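Local coordinates for Non-sulfated chondroitin lyase E66 (Autographa californica nucleopolyhedrovirus, PDB 3VSN), which cleaves non-sulfated chondroitin as a polysaccharide lyase of the occlusion-derived virus envelope and is essential for oral infection of the insect host, at residues Y44-K52 with S306-T314; G190-Y201 with S258-F269. All coordinates share one frame; numbering follows the deposited sequence.

Contact 1: Y44-K52 with S306-T314; sequences YSFSQKAEK and SNVIGNFIT. With GOL (glycerol), chain X.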
loop_
_atom_site.group_PDB
_atom_site.type_symbol
_atom_site.label_atom_id
_atom_site.label_comp_id
_atom_site.label_asym_id
_atom_site.label_seq_id
_atom_site.Cartn_x
_atom_site.Cartn_y
_atom_site.Cartn_z
ATOM N N TYR A 44 18.266 8.100 -7.976
ATOM C CA TYR A 44 16.840 7.852 -8.164
ATOM C C TYR A 44 16.476 6.376 -7.973
ATOM O O TYR A 44 15.524 6.051 -7.257
ATOM C CB TYR A 44 16.407 8.342 -9.548
ATOM C CG TYR A 44 14.976 8.027 -9.900
ATOM C CD1 TYR A 44 13.929 8.773 -9.368
ATOM C CD2 TYR A 44 14.671 6.984 -10.775
ATOM C CE1 TYR A 44 12.617 8.486 -9.693
ATOM C CE2 TYR A 44 13.361 6.691 -11.105
ATOM C CZ TYR A 44 12.343 7.448 -10.563
ATOM O OH TYR A 44 11.044 7.154 -10.890
ATOM N N SER A 45 17.238 5.492 -8.613
ATOM C CA SER A 45 17.011 4.049 -8.517
ATOM C C SER A 45 17.139 3.554 -7.078
ATOM O O SER A 45 16.313 2.774 -6.604
ATOM C CB SER A 45 17.989 3.293 -9.419
ATOM O OG SER A 45 17.756 1.898 -9.355
ATOM N N PHE A 46 18.177 4.028 -6.395
ATOM C CA PHE A 46 18.437 3.701 -4.998
ATOM C C PHE A 46 17.268 4.127 -4.104
ATOM O O PHE A 46 16.920 3.422 -3.158
ATOM C CB PHE A 46 19.730 4.391 -4.562
ATOM C CG PHE A 46 20.346 3.832 -3.308
ATOM C CD1 PHE A 46 20.698 2.484 -3.213
ATOM C CD2 PHE A 46 20.628 4.672 -2.237
ATOM C CE1 PHE A 46 21.292 1.987 -2.061
ATOM C CE2 PHE A 46 21.224 4.181 -1.083
ATOM C CZ PHE A 46 21.556 2.837 -0.995
ATOM N N SER A 47 16.652 5.267 -4.423
ATOM C CA SER A 47 15.488 5.755 -3.666
ATOM C C SER A 47 14.266 4.834 -3.797
ATOM O O SER A 47 13.361 4.881 -2.965
ATOM C CB SER A 47 15.136 7.206 -4.047
ATOM O OG SER A 47 14.418 7.284 -5.269
ATOM N N GLN A 48 14.262 3.991 -4.828
ATOM C CA GLN A 48 13.190 3.021 -5.055
ATOM C C GLN A 48 13.477 1.656 -4.434
ATOM O O GLN A 48 12.558 0.863 -4.232
ATOM C CB GLN A 48 12.946 2.827 -6.553
ATOM C CG GLN A 48 12.437 4.057 -7.284
ATOM C CD GLN A 48 12.127 3.767 -8.740
ATOM O OE1 GLN A 48 12.674 2.832 -9.332
ATOM N NE2 GLN A 48 11.241 4.565 -9.326
ATOM N N LYS A 49 14.750 1.388 -4.145
ATOM C CA LYS A 49 15.197 0.067 -3.702
ATOM C C LYS A 49 14.831 -0.192 -2.242
ATOM O O LYS A 49 15.254 0.544 -1.350
ATOM C CB LYS A 49 16.711 -0.079 -3.912
ATOM C CG LYS A 49 17.248 -1.476 -3.643
ATOM C CD LYS A 49 18.753 -1.548 -3.872
ATOM C CE LYS A 49 19.229 -2.993 -3.901
ATOM N NZ LYS A 49 20.711 -3.073 -4.055
ATOM N N ALA A 50 14.057 -1.252 -2.014
ATOM C CA ALA A 50 13.541 -1.577 -0.681
ATOM C C ALA A 50 14.640 -1.943 0.321
ATOM O O ALA A 50 14.658 -1.429 1.440
ATOM C CB ALA A 50 12.500 -2.689 -0.769
ATOM N N GLU A 51 15.552 -2.824 -0.087
ATOM C CA GLU A 51 16.625 -3.300 0.790
ATOM C C GLU A 51 17.911 -2.526 0.516
ATOM O O GLU A 51 18.514 -2.665 -0.554
ATOM C CB GLU A 51 16.833 -4.810 0.605
ATOM C CG GLU A 51 15.602 -5.635 0.963
ATOM C CD GLU A 51 15.619 -7.054 0.412
ATOM O OE1 GLU A 51 16.537 -7.422 -0.358
ATOM O OE2 GLU A 51 14.688 -7.811 0.749
ATOM N N LYS A 52 18.315 -1.699 1.478
ATOM C CA LYS A 52 19.480 -0.828 1.311
ATOM C C LYS A 52 19.956 -0.219 2.624
ATOM O O LYS A 52 19.240 -0.245 3.626
ATOM C CB LYS A 52 19.185 0.293 0.300
ATOM C CG LYS A 52 18.017 1.207 0.660
ATOM C CD LYS A 52 17.996 2.427 -0.248
ATOM C CE LYS A 52 16.924 3.426 0.161
ATOM N NZ LYS A 52 15.567 3.000 -0.271
ATOM N N SER A 306 5.663 3.010 3.726
ATOM C CA SER A 306 6.761 2.402 2.987
ATOM C C SER A 306 7.757 3.509 2.675
ATOM O O SER A 306 7.371 4.571 2.177
ATOM C CB SER A 306 6.261 1.773 1.686
ATOM O OG SER A 306 7.346 1.496 0.807
ATOM N N ASN A 307 9.034 3.274 2.964
ATOM C CA ASN A 307 10.042 4.301 2.711
ATOM C C ASN A 307 10.498 4.391 1.245
ATOM O O ASN A 307 11.384 5.183 0.922
ATOM C CB ASN A 307 11.231 4.191 3.688
ATOM C CG ASN A 307 12.013 2.896 3.540
ATOM O OD1 ASN A 307 11.852 2.151 2.572
ATOM N ND2 ASN A 307 12.879 2.625 4.511
ATOM N N VAL A 308 9.885 3.591 0.369
ATOM C CA VAL A 308 10.197 3.641 -1.073
ATOM C C VAL A 308 9.012 3.954 -2.004
ATOM O O VAL A 308 9.208 4.545 -3.069
ATOM C CB VAL A 308 10.933 2.371 -1.583
ATOM C CG1 VAL A 308 12.336 2.285 -0.997
ATOM C CG2 VAL A 308 10.137 1.103 -1.291
ATOM N N ILE A 309 7.799 3.560 -1.618
ATOM C CA ILE A 309 6.636 3.685 -2.515
ATOM C C ILE A 309 6.422 5.114 -3.031
ATOM O O ILE A 309 5.958 5.307 -4.152
ATOM C CB ILE A 309 5.339 3.109 -1.891
ATOM C CG1 ILE A 309 4.338 2.719 -2.992
ATOM C CG2 ILE A 309 4.734 4.088 -0.891
ATOM C CD1 ILE A 309 3.214 1.808 -2.534
ATOM N N GLY A 310 6.781 6.106 -2.218
ATOM C CA GLY A 310 6.640 7.509 -2.608
ATOM C C GLY A 310 7.539 7.901 -3.773
ATOM O O GLY A 310 7.287 8.900 -4.450
ATOM N N ASN A 311 8.584 7.102 -4.004
ATOM C CA ASN A 311 9.560 7.356 -5.067
ATOM C C ASN A 311 9.324 6.529 -6.331
ATOM O O ASN A 311 10.086 6.636 -7.296
ATOM C CB ASN A 311 10.986 7.108 -4.544
ATOM C CG ASN A 311 11.305 7.928 -3.310
ATOM O OD1 ASN A 311 10.938 9.096 -3.221
ATOM N ND2 ASN A 311 11.993 7.318 -2.349
ATOM N N PHE A 312 8.276 5.709 -6.330
ATOM C CA PHE A 312 8.014 4.814 -7.461
ATOM C C PHE A 312 7.518 5.557 -8.698
ATOM O O PHE A 312 7.922 5.243 -9.825
ATOM C CB PHE A 312 7.002 3.725 -7.088
ATOM C CG PHE A 312 7.551 2.634 -6.200
ATOM C CD1 PHE A 312 8.885 2.621 -5.787
ATOM C CD2 PHE A 312 6.728 1.587 -5.810
ATOM C CE1 PHE A 312 9.369 1.598 -4.980
ATOM C CE2 PHE A 312 7.204 0.561 -5.010
ATOM C CZ PHE A 312 8.526 0.569 -4.588
ATOM N N ILE A 313 6.628 6.522 -8.475
ATOM C CA ILE A 313 5.965 7.268 -9.540
ATOM C C ILE A 313 5.772 8.727 -9.126
ATOM O O ILE A 313 5.980 9.081 -7.963
ATOM C CB ILE A 313 4.584 6.663 -9.898
ATOM C CG1 ILE A 313 3.636 6.710 -8.690
ATOM C CG2 ILE A 313 4.730 5.238 -10.419
ATOM C CD1 ILE A 313 2.188 6.444 -9.038
ATOM N N THR A 314 5.402 9.569 -10.089
ATOM C CA THR A 314 4.874 10.895 -9.795
ATOM C C THR A 314 3.365 10.738 -9.648
ATOM O O THR A 314 2.687 10.300 -10.584
ATOM C CB THR A 314 5.201 11.914 -10.905
ATOM O OG1 THR A 314 6.619 12.077 -10.997
ATOM C CG2 THR A 314 4.563 13.276 -10.602
HETATM C C1 GOL X . 9.122 10.210 -11.958
HETATM O O1 GOL X . 8.297 10.472 -13.108
HETATM C C2 GOL X . 8.463 9.106 -11.143
HETATM O O2 GOL X . 8.369 7.934 -11.968
HETATM C C3 GOL X . 9.248 8.754 -9.879
HETATM O O3 GOL X . 8.991 9.631 -8.774
HETATM O O HOH W 1 14.132 5.251 0.372
HETATM O O HOH W 2 14.625 1.486 1.862
#
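Gln48 and Asn311 carry this junction between the C-terminal end of helix 29-48, in the N-terminal helical domain, and the loop that precedes strand 318-322, each amide donating to a backbone carbonyl of the other segment. Followed outward, Gln48 has its CB 4.1 Å from CE1 of Phe312, its CG 3.5 Å from Asn311 O and its CD 3.8 Å from that same oxygen. With CG anti to the carbonyl carbon (chi1 -65°) and the chain extended beyond it, the amide is carried along the loop until NE2 donates to Asn311 O at 3.1 Å. That bond is nearly straight (166° at the hydrogen) and lies in the plane of the Gln48 amide. In return, Asn311 ND2 gives a 2.9 Å bond to Ser47 O, reaching it from well above the carbonyl plane. Ser47 OG is turned back on its own helix to donate to Tyr44 O, while the Phe312 ring presents an edge to Gln48 O. Val308 CG1 rests 3.4 Å from Lys52 NZ, the lysine chain and the valine running alongside one another in opposite senses. The ammonium group donates to Lys49 O at 2.7 Å and to two waters; one donates to Asn307 O, the other lies within bonding distance of Asn307 OD1 and Ala50 O. A glycerol, probably from the crystallisation liquor, bonds to Thr314 OG1. The directional part of the contact is thus polar, with Val308 and Phe312 packed against backbone carbonyls and the Gln48 chain.

Contact 2: G190-Y201 with S258-F269; sequences GNSMRMGVPYTY and SYFTFAYYTYYF
Val197 has CG1 anti to its backbone nitrogen (chi1 177°), which lays this methyl over a face of the Tyr264 ring, 4.0 Å from the centroid, and leaves CG2 beside Tyr265. The same turn of chi1 in Tyr265 and Tyr268, CG opposite the carbonyl carbon, sends both phenols across to helix 190-201. Tyr265 OH donates to Met193 O at 2.6 Å and passes 3.1 Å from CA of Gly196, which has no side chain on this tightly packed side. Tyr268 OH donates to Val197 O at 2.8 Å; Tyr201 N reaches that oxygen from the opposite face of the carbonyl plane. Thr200 CG2 stands almost squarely over the centre of the Tyr268 ring, a CH-pi contact of 3.4 Å, while its OG1 turns back to Gly196 O. Met193 SD meets the Phe262 ring at its edge, a Met-aromatic contact. Arg194 NE approaches the rim of Phe260 and is salt-bridged to Glu146. The helix axes run 46° apart at 9.9 Å. Catalytic Asn191 points away from this buried interface, Met193 packs by the proton donor Tyr254, helix 217-225 covers Thr200, Tyr265 and Phe269, and helix 138-154 flanks Arg194 and Tyr201.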
loop_
_atom_site.group_PDB
_atom_site.type_symbol
_atom_site.label_atom_id
_atom_site.label_comp_id
_atom_site.label_asym_id
_atom_site.label_seq_id
_atom_site.Cartn_x
_atom_site.Cartn_y
_atom_site.Cartn_z
ATOM N N GLY A 190 10.565 -12.996 -7.209
ATOM C CA GLY A 190 11.311 -11.834 -6.706
ATOM C C GLY A 190 12.820 -11.997 -6.769
ATOM O O GLY A 190 13.540 -11.065 -7.147
ATOM N N ASN A 191 13.295 -13.186 -6.393
ATOM C CA ASN A 191 14.715 -13.524 -6.471
ATOM C C ASN A 191 15.263 -13.361 -7.886
ATOM O O ASN A 191 16.301 -12.732 -8.084
ATOM C CB ASN A 191 14.965 -14.954 -5.974
ATOM C CG ASN A 191 14.677 -15.132 -4.490
ATOM O OD1 ASN A 191 14.760 -14.190 -3.699
ATOM N ND2 ASN A 191 14.340 -16.354 -4.105
ATOM N N SER A 192 14.551 -13.911 -8.869
ATOM C CA SER A 192 14.992 -13.865 -10.265
ATOM C C SER A 192 14.997 -12.442 -10.826
ATOM O O SER A 192 15.858 -12.095 -11.633
ATOM C CB SER A 192 14.161 -14.810 -11.145
ATOM O OG SER A 192 12.904 -14.252 -11.497
ATOM N N MET A 193 14.049 -11.618 -10.385
ATOM C CA MET A 193 14.002 -10.219 -10.819
ATOM C C MET A 193 15.240 -9.436 -10.378
ATOM O O MET A 193 15.751 -8.607 -11.130
ATOM C CB MET A 193 12.711 -9.540 -10.348
ATOM C CG MET A 193 11.467 -10.074 -11.045
ATOM S SD MET A 193 9.981 -9.107 -10.723
ATOM C CE MET A 193 9.426 -9.833 -9.188
ATOM N N ARG A 194 15.718 -9.717 -9.167
ATOM C CA ARG A 194 16.957 -9.132 -8.652
ATOM C C ARG A 194 18.165 -9.615 -9.455
ATOM O O ARG A 194 18.965 -8.808 -9.923
ATOM C CB ARG A 194 17.153 -9.478 -7.169
ATOM C CG ARG A 194 16.080 -8.942 -6.227
ATOM C CD ARG A 194 16.142 -7.427 -6.055
ATOM N NE ARG A 194 17.317 -6.984 -5.299
ATOM C CZ ARG A 194 17.411 -6.995 -3.972
ATOM N NH1 ARG A 194 16.402 -7.434 -3.230
ATOM N NH2 ARG A 194 18.518 -6.568 -3.381
ATOM N N MET A 195 18.264 -10.934 -9.623
ATOM C CA MET A 195 19.405 -11.589 -10.279
ATOM C C MET A 195 19.633 -11.175 -11.730
ATOM O O MET A 195 20.775 -11.041 -12.169
ATOM C CB MET A 195 19.236 -13.107 -10.224
ATOM C CG MET A 195 19.296 -13.696 -8.827
ATOM S SD MET A 195 18.460 -15.291 -8.741
ATOM C CE MET A 195 19.585 -16.353 -9.645
ATOM N N GLY A 196 18.548 -10.986 -12.475
ATOM C CA GLY A 196 18.646 -10.684 -13.901
ATOM C C GLY A 196 19.365 -9.391 -14.235
ATOM O O GLY A 196 19.965 -9.276 -15.303
ATOM N N VAL A 197 19.306 -8.418 -13.325
ATOM C CA VAL A 197 19.909 -7.104 -13.560
ATOM C C VAL A 197 21.452 -7.153 -13.599
ATOM O O VAL A 197 22.045 -6.750 -14.604
ATOM C CB VAL A 197 19.390 -6.031 -12.566
ATOM C CG1 VAL A 197 20.091 -4.700 -12.791
ATOM C CG2 VAL A 197 17.880 -5.862 -12.697
ATOM N N PRO A 198 22.105 -7.641 -12.517
ATOM C CA PRO A 198 23.563 -7.780 -12.606
ATOM C C PRO A 198 24.010 -8.871 -13.580
ATOM O O PRO A 198 25.088 -8.750 -14.169
ATOM C CB PRO A 198 23.983 -8.128 -11.172
ATOM C CG PRO A 198 22.751 -8.660 -10.522
ATOM C CD PRO A 198 21.623 -7.895 -11.146
ATOM N N TYR A 199 23.201 -9.917 -13.758
ATOM C CA TYR A 199 23.541 -10.938 -14.752
ATOM C C TYR A 199 23.627 -10.345 -16.159
ATOM O O TYR A 199 24.613 -10.574 -16.867
ATOM C CB TYR A 199 22.585 -12.138 -14.747
ATOM C CG TYR A 199 22.886 -13.090 -15.892
ATOM C CD1 TYR A 199 23.949 -13.990 -15.813
ATOM C CD2 TYR A 199 22.138 -13.055 -17.071
ATOM C CE1 TYR A 199 24.246 -14.843 -16.865
ATOM C CE2 TYR A 199 22.424 -13.907 -18.128
ATOM C CZ TYR A 199 23.477 -14.799 -18.015
ATOM O OH TYR A 199 23.768 -15.645 -19.057
ATOM N N THR A 200 22.596 -9.601 -16.561
ATOM C CA THR A 200 22.583 -8.955 -17.875
ATOM C C THR A 200 23.811 -8.063 -18.063
ATOM O O THR A 200 24.458 -8.106 -19.116
ATOM C CB THR A 200 21.291 -8.144 -18.102
ATOM O OG1 THR A 200 20.169 -9.029 -18.086
ATOM C CG2 THR A 200 21.323 -7.422 -19.445
ATOM N N TYR A 201 24.131 -7.270 -17.042
ATOM C CA TYR A 201 25.323 -6.432 -17.076
ATOM C C TYR A 201 26.610 -7.254 -17.233
ATOM O O TYR A 201 27.492 -6.877 -18.009
ATOM C CB TYR A 201 25.403 -5.513 -15.850
ATOM C CG TYR A 201 26.639 -4.633 -15.847
ATOM C CD1 TYR A 201 26.865 -3.707 -16.868
ATOM C CD2 TYR A 201 27.589 -4.740 -14.832
ATOM C CE1 TYR A 201 28.001 -2.909 -16.872
ATOM C CE2 TYR A 201 28.724 -3.947 -14.827
ATOM C CZ TYR A 201 28.929 -3.041 -15.847
ATOM O OH TYR A 201 30.056 -2.257 -15.826
ATOM N N SER A 258 10.715 -5.512 -5.456
ATOM C CA SER A 258 11.443 -5.639 -6.714
ATOM C C SER A 258 11.172 -4.503 -7.698
ATOM O O SER A 258 11.727 -4.489 -8.801
ATOM C CB SER A 258 11.192 -7.011 -7.349
ATOM O OG SER A 258 11.829 -8.034 -6.595
ATOM N N TYR A 259 10.365 -3.525 -7.282
ATOM C CA TYR A 259 10.014 -2.401 -8.160
ATOM C C TYR A 259 11.211 -1.709 -8.820
ATOM O O TYR A 259 11.144 -1.368 -10.004
ATOM C CB TYR A 259 9.148 -1.359 -7.442
ATOM C CG TYR A 259 8.508 -0.361 -8.386
ATOM C CD1 TYR A 259 9.182 0.803 -8.768
ATOM C CD2 TYR A 259 7.231 -0.581 -8.902
ATOM C CE1 TYR A 259 8.603 1.714 -9.638
ATOM C CE2 TYR A 259 6.643 0.327 -9.770
ATOM C CZ TYR A 259 7.332 1.470 -10.133
ATOM O OH TYR A 259 6.753 2.372 -10.994
ATOM N N PHE A 260 12.289 -1.494 -8.067
ATOM C CA PHE A 260 13.444 -0.762 -8.592
ATOM C C PHE A 260 14.078 -1.442 -9.815
ATOM O O PHE A 260 14.704 -0.775 -10.637
ATOM C CB PHE A 260 14.491 -0.497 -7.499
ATOM C CG PHE A 260 15.436 -1.641 -7.267
ATOM C CD1 PHE A 260 15.054 -2.727 -6.490
ATOM C CD2 PHE A 260 16.713 -1.631 -7.825
ATOM C CE1 PHE A 260 15.926 -3.787 -6.277
ATOM C CE2 PHE A 260 17.587 -2.690 -7.617
ATOM C CZ PHE A 260 17.190 -3.769 -6.841
ATOM N N THR A 261 13.908 -2.760 -9.935
ATOM C CA THR A 261 14.464 -3.503 -11.072
ATOM C C THR A 261 13.753 -3.193 -12.392
ATOM O O THR A 261 14.336 -3.368 -13.463
ATOM C CB THR A 261 14.434 -5.036 -10.862
ATOM O OG1 THR A 261 13.083 -5.512 -10.928
ATOM C CG2 THR A 261 15.067 -5.435 -9.531
ATOM N N PHE A 262 12.500 -2.738 -12.315
ATOM C CA PHE A 262 11.677 -2.580 -13.517
ATOM C C PHE A 262 12.288 -1.619 -14.530
ATOM O O PHE A 262 12.275 -1.897 -15.730
ATOM C CB PHE A 262 10.235 -2.162 -13.183
ATOM C CG PHE A 262 9.491 -3.142 -12.306
ATOM C CD1 PHE A 262 9.868 -4.482 -12.228
ATOM C CD2 PHE A 262 8.381 -2.721 -11.580
ATOM C CE1 PHE A 262 9.174 -5.370 -11.420
ATOM C CE2 PHE A 262 7.680 -3.608 -10.776
ATOM C CZ PHE A 262 8.076 -4.932 -10.695
ATOM N N ALA A 263 12.833 -0.504 -14.039
ATOM C CA ALA A 263 13.495 0.492 -14.889
ATOM C C ALA A 263 14.674 -0.097 -15.672
ATOM O O ALA A 263 14.933 0.311 -16.808
ATOM C CB ALA A 263 13.951 1.684 -14.059
ATOM N N TYR A 264 15.380 -1.048 -15.061
ATOM C CA TYR A 264 16.511 -1.724 -15.709
ATOM C C TYR A 264 16.047 -2.597 -16.873
ATOM O O TYR A 264 16.587 -2.502 -17.977
ATOM C CB TYR A 264 17.306 -2.557 -14.697
ATOM C CG TYR A 264 17.997 -1.726 -13.643
ATOM C CD1 TYR A 264 19.308 -1.289 -13.822
ATOM C CD2 TYR A 264 17.336 -1.366 -12.467
ATOM C CE1 TYR A 264 19.945 -0.523 -12.858
ATOM C CE2 TYR A 264 17.964 -0.597 -11.499
ATOM C CZ TYR A 264 19.266 -0.178 -11.700
ATOM O OH TYR A 264 19.892 0.585 -10.740
ATOM N N TYR A 265 15.040 -3.433 -16.624
ATOM C CA TYR A 265 14.491 -4.313 -17.659
ATOM C C TYR A 265 13.870 -3.550 -18.825
ATOM O O TYR A 265 13.991 -3.964 -19.983
ATOM C CB TYR A 265 13.497 -5.311 -17.062
ATOM C CG TYR A 265 14.154 -6.334 -16.167
ATOM C CD1 TYR A 265 15.072 -7.253 -16.681
ATOM C CD2 TYR A 265 13.870 -6.381 -14.803
ATOM C CE1 TYR A 265 15.686 -8.188 -15.862
ATOM C CE2 TYR A 265 14.476 -7.315 -13.976
ATOM C CZ TYR A 265 15.382 -8.215 -14.513
ATOM O OH TYR A 265 15.986 -9.141 -13.694
ATOM N N THR A 266 13.217 -2.431 -18.514
ATOM C CA THR A 266 12.675 -1.541 -19.538
ATOM C C THR A 266 13.806 -0.929 -20.376
ATOM O O THR A 266 13.688 -0.832 -21.602
ATOM C CB THR A 266 11.758 -0.464 -18.918
ATOM O OG1 THR A 266 10.611 -1.104 -18.344
ATOM C CG2 THR A 266 11.282 0.537 -19.970
ATOM N N TYR A 267 14.900 -0.542 -19.721
ATOM C CA TYR A 267 16.074 -0.047 -20.437
ATOM C C TYR A 267 16.693 -1.145 -21.304
ATOM O O TYR A 267 16.952 -0.927 -22.490
ATOM C CB TYR A 267 17.134 0.529 -19.486
ATOM C CG TYR A 267 18.324 1.091 -20.240
ATOM C CD1 TYR A 267 19.342 0.252 -20.703
ATOM C CD2 TYR A 267 18.416 2.450 -20.525
ATOM C CE1 TYR A 267 20.414 0.753 -21.421
ATOM C CE2 TYR A 267 19.492 2.960 -21.238
ATOM C CZ TYR A 267 20.486 2.106 -21.680
ATOM O OH TYR A 267 21.557 2.599 -22.385
ATOM N N TYR A 268 16.928 -2.309 -20.700
ATOM C CA TYR A 268 17.547 -3.455 -21.369
ATOM C C TYR A 268 16.757 -3.962 -22.576
ATOM O O TYR A 268 17.321 -4.153 -23.660
ATOM C CB TYR A 268 17.679 -4.636 -20.404
ATOM C CG TYR A 268 18.752 -4.573 -19.334
ATOM C CD1 TYR A 268 19.982 -3.947 -19.554
ATOM C CD2 TYR A 268 18.550 -5.209 -18.111
ATOM C CE1 TYR A 268 20.962 -3.927 -18.567
ATOM C CE2 TYR A 268 19.518 -5.194 -17.121
ATOM C CZ TYR A 268 20.720 -4.553 -17.352
ATOM O OH TYR A 268 21.674 -4.557 -16.359
ATOM N N PHE A 269 15.459 -4.199 -22.378
ATOM C CA PHE A 269 14.673 -4.978 -23.336
ATOM C C PHE A 269 13.457 -4.264 -23.941
ATOM O O PHE A 269 12.707 -4.861 -24.714
ATOM C CB PHE A 269 14.289 -6.339 -22.732
ATOM C CG PHE A 269 15.458 -7.098 -22.155
ATOM C CD1 PHE A 269 16.546 -7.448 -22.955
ATOM C CD2 PHE A 269 15.474 -7.464 -20.813
ATOM C CE1 PHE A 269 17.626 -8.138 -22.426
ATOM C CE2 PHE A 269 16.550 -8.160 -20.278
ATOM C CZ PHE A 269 17.629 -8.496 -21.088
HETATM O O HOH W 3 13.544 -8.497 -4.154
#

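The centres of contacts 1 and 2 lie about 15 Å apart, and both segments of contact 2 fall in the chain between the two segments of contact 1. Contact 2 joins helices 189-205 and 262-269 inside the alpha/alpha toroid, whereas contact 1 ties the end of helix 29-48 to the loop leading toward the beta-rich part of the chain. They meet directly: Glu51 forms a salt bridge with Arg194, Ser45 probably hydrogen-bonds to Tyr264, and the rings of Phe312 and Tyr259 stack. Helix 253-258, which carries the proton donor Tyr254, touches contact 1 and runs into segment 258-269. Contact 2 lies in the catalytic region and contact 1 close by, the Phe312 and Tyr254 side chains being about 10 Å apart.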